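Local coordinates for protein Methylcobalamin\: coenzyme M methyltransferase (Methanosarcina mazei, PDB 4AY7) that transfers the methyl group of a methylated corrinoid to coenzyme M in methanogenesis, probably with the help of its zinc ion, at residues V148-G153 and G203-A208. Numbering follows the deposited sequence.
Sequences VPIVGG and GADVIA
Gly203 closes helix 178-202 in a Schellman motif and presents its carbonyl oxygen to CD1 of Ile150, 3.9 Å away. Its positive phi, 135°, would jam a CB against the preceding carbonyl, so glycine suits the turn. Ala204 follows with a methyl small enough to lie beside the backbone of Ile150 and Gly152.

Asp205 ties the two segments together twice, once through its backbone and once through its side chain. Its N-H meets Ile150 O at 2.8 Å, in the carbonyl plane, and the same oxygen takes a second, weak bond from Val206 N. With CG beside its own backbone N (chi1 -62°), the carboxylate turns back so that OD2 receives Ile150 N at 2.9 Å through its anti lone pair. OD2 also forms a salt bridge with Arg141 of helix 130-144, whose guanidinium further binds the carbonyl oxygens of Val148 and Gly203. Were the carboxylate replaced by the methyl of an alanine, Ile150 N would probably lose its acceptor and Arg141 its charged mate.

From Val206 onward the pairing is regular and parallel: Val206 O accepts Gly152 N at 3.0 Å, and Ala208 N bonds Gly152 O. Val206 and Val151 lie side by side, their branched side chains on one face of the sheet, where the methyl of Ala208 meets Val151 CG1 at 3.9 Å. On the other face Ile207 lays CG2 and CD1 against Gly152 O, with CG2 the nearer at 3.6 Å, and also packs on helix 178-202; a CB on Gly152 would press on Ile207 CD1 and on the methyl of Ala204, so glycine suits the place.

These neighbouring strands of the TIM barrel, linked by a mainly helical connection, lead toward the zinc ligand His246, near Ala208. The chemistry thus divides the contact: backbone bonds and apolar packing hold the strands, while at the N-terminal start of the pairing one carboxylate substitutes for a backbone acceptor and probably has its negative charge stabilised by Arg141.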
# COMPACT_ATOMS: atom_id res chain seq x y z
N VAL A 148 -8.20 -4.25 -16.61
CA VAL A 148 -8.21 -3.50 -15.37
C VAL A 148 -7.08 -3.98 -14.51
O VAL A 148 -6.92 -5.21 -14.34
CB VAL A 148 -9.52 -3.74 -14.65
CG1 VAL A 148 -9.57 -3.00 -13.33
CG2 VAL A 148 -10.65 -3.30 -15.53
N PRO A 149 -6.32 -3.06 -13.94
CA PRO A 149 -5.19 -3.49 -13.13
C PRO A 149 -5.62 -3.89 -11.68
O PRO A 149 -6.51 -3.30 -11.14
CB PRO A 149 -4.31 -2.25 -13.10
CG PRO A 149 -5.26 -1.11 -13.12
CD PRO A 149 -6.42 -1.58 -14.00
N ILE A 150 -4.90 -4.83 -11.08
CA ILE A 150 -5.12 -5.31 -9.74
C ILE A 150 -3.89 -4.93 -8.98
O ILE A 150 -2.79 -5.26 -9.39
CB ILE A 150 -5.31 -6.83 -9.67
CG1 ILE A 150 -6.51 -7.24 -10.50
CG2 ILE A 150 -5.44 -7.30 -8.20
CD1 ILE A 150 -6.74 -8.74 -10.51
N VAL A 151 -4.10 -4.13 -7.95
CA VAL A 151 -3.06 -3.74 -7.03
C VAL A 151 -3.10 -4.62 -5.73
O VAL A 151 -4.09 -4.66 -5.02
CB VAL A 151 -3.24 -2.29 -6.63
CG1 VAL A 151 -2.10 -1.93 -5.69
CG2 VAL A 151 -3.24 -1.38 -7.88
N GLY A 152 -2.03 -5.34 -5.48
CA GLY A 152 -1.84 -6.07 -4.30
C GLY A 152 -1.13 -5.27 -3.25
O GLY A 152 0.03 -4.95 -3.39
N GLY A 153 -1.80 -5.07 -2.13
CA GLY A 153 -1.26 -4.35 -1.00
C GLY A 153 -0.73 -5.25 0.06
O GLY A 153 -1.28 -6.37 0.28
N GLY A 203 -2.16 -12.83 -10.14
CA GLY A 203 -2.73 -11.90 -11.09
C GLY A 203 -2.61 -10.39 -10.79
O GLY A 203 -3.07 -9.58 -11.60
N ALA A 204 -1.92 -10.02 -9.68
CA ALA A 204 -1.64 -8.61 -9.35
C ALA A 204 -0.66 -8.05 -10.36
O ALA A 204 0.30 -8.71 -10.77
CB ALA A 204 -1.06 -8.42 -7.93
N ASP A 205 -0.91 -6.80 -10.72
CA ASP A 205 -0.12 -6.06 -11.72
C ASP A 205 0.88 -5.11 -11.09
O ASP A 205 1.93 -4.79 -11.70
CB ASP A 205 -1.07 -5.25 -12.63
CG ASP A 205 -2.04 -6.16 -13.41
OD1 ASP A 205 -1.62 -7.06 -14.20
OD2 ASP A 205 -3.24 -6.06 -13.15
N VAL A 206 0.50 -4.60 -9.93
CA VAL A 206 1.32 -3.70 -9.15
C VAL A 206 1.34 -4.26 -7.74
O VAL A 206 0.28 -4.67 -7.27
CB VAL A 206 0.64 -2.31 -9.16
CG1 VAL A 206 1.40 -1.36 -8.21
CG2 VAL A 206 0.58 -1.77 -10.57
N ILE A 207 2.47 -4.23 -7.04
CA ILE A 207 2.50 -4.57 -5.63
C ILE A 207 2.81 -3.24 -4.99
O ILE A 207 3.83 -2.68 -5.33
CB ILE A 207 3.56 -5.65 -5.19
CG1 ILE A 207 3.30 -6.90 -6.02
CG2 ILE A 207 3.49 -5.86 -3.68
CD1 ILE A 207 1.91 -7.55 -5.76
N ALA A 208 1.94 -2.80 -4.08
CA ALA A 208 2.11 -1.64 -3.26
C ALA A 208 2.34 -1.96 -1.80
O ALA A 208 1.46 -2.55 -1.09
CB ALA A 208 0.88 -0.77 -3.39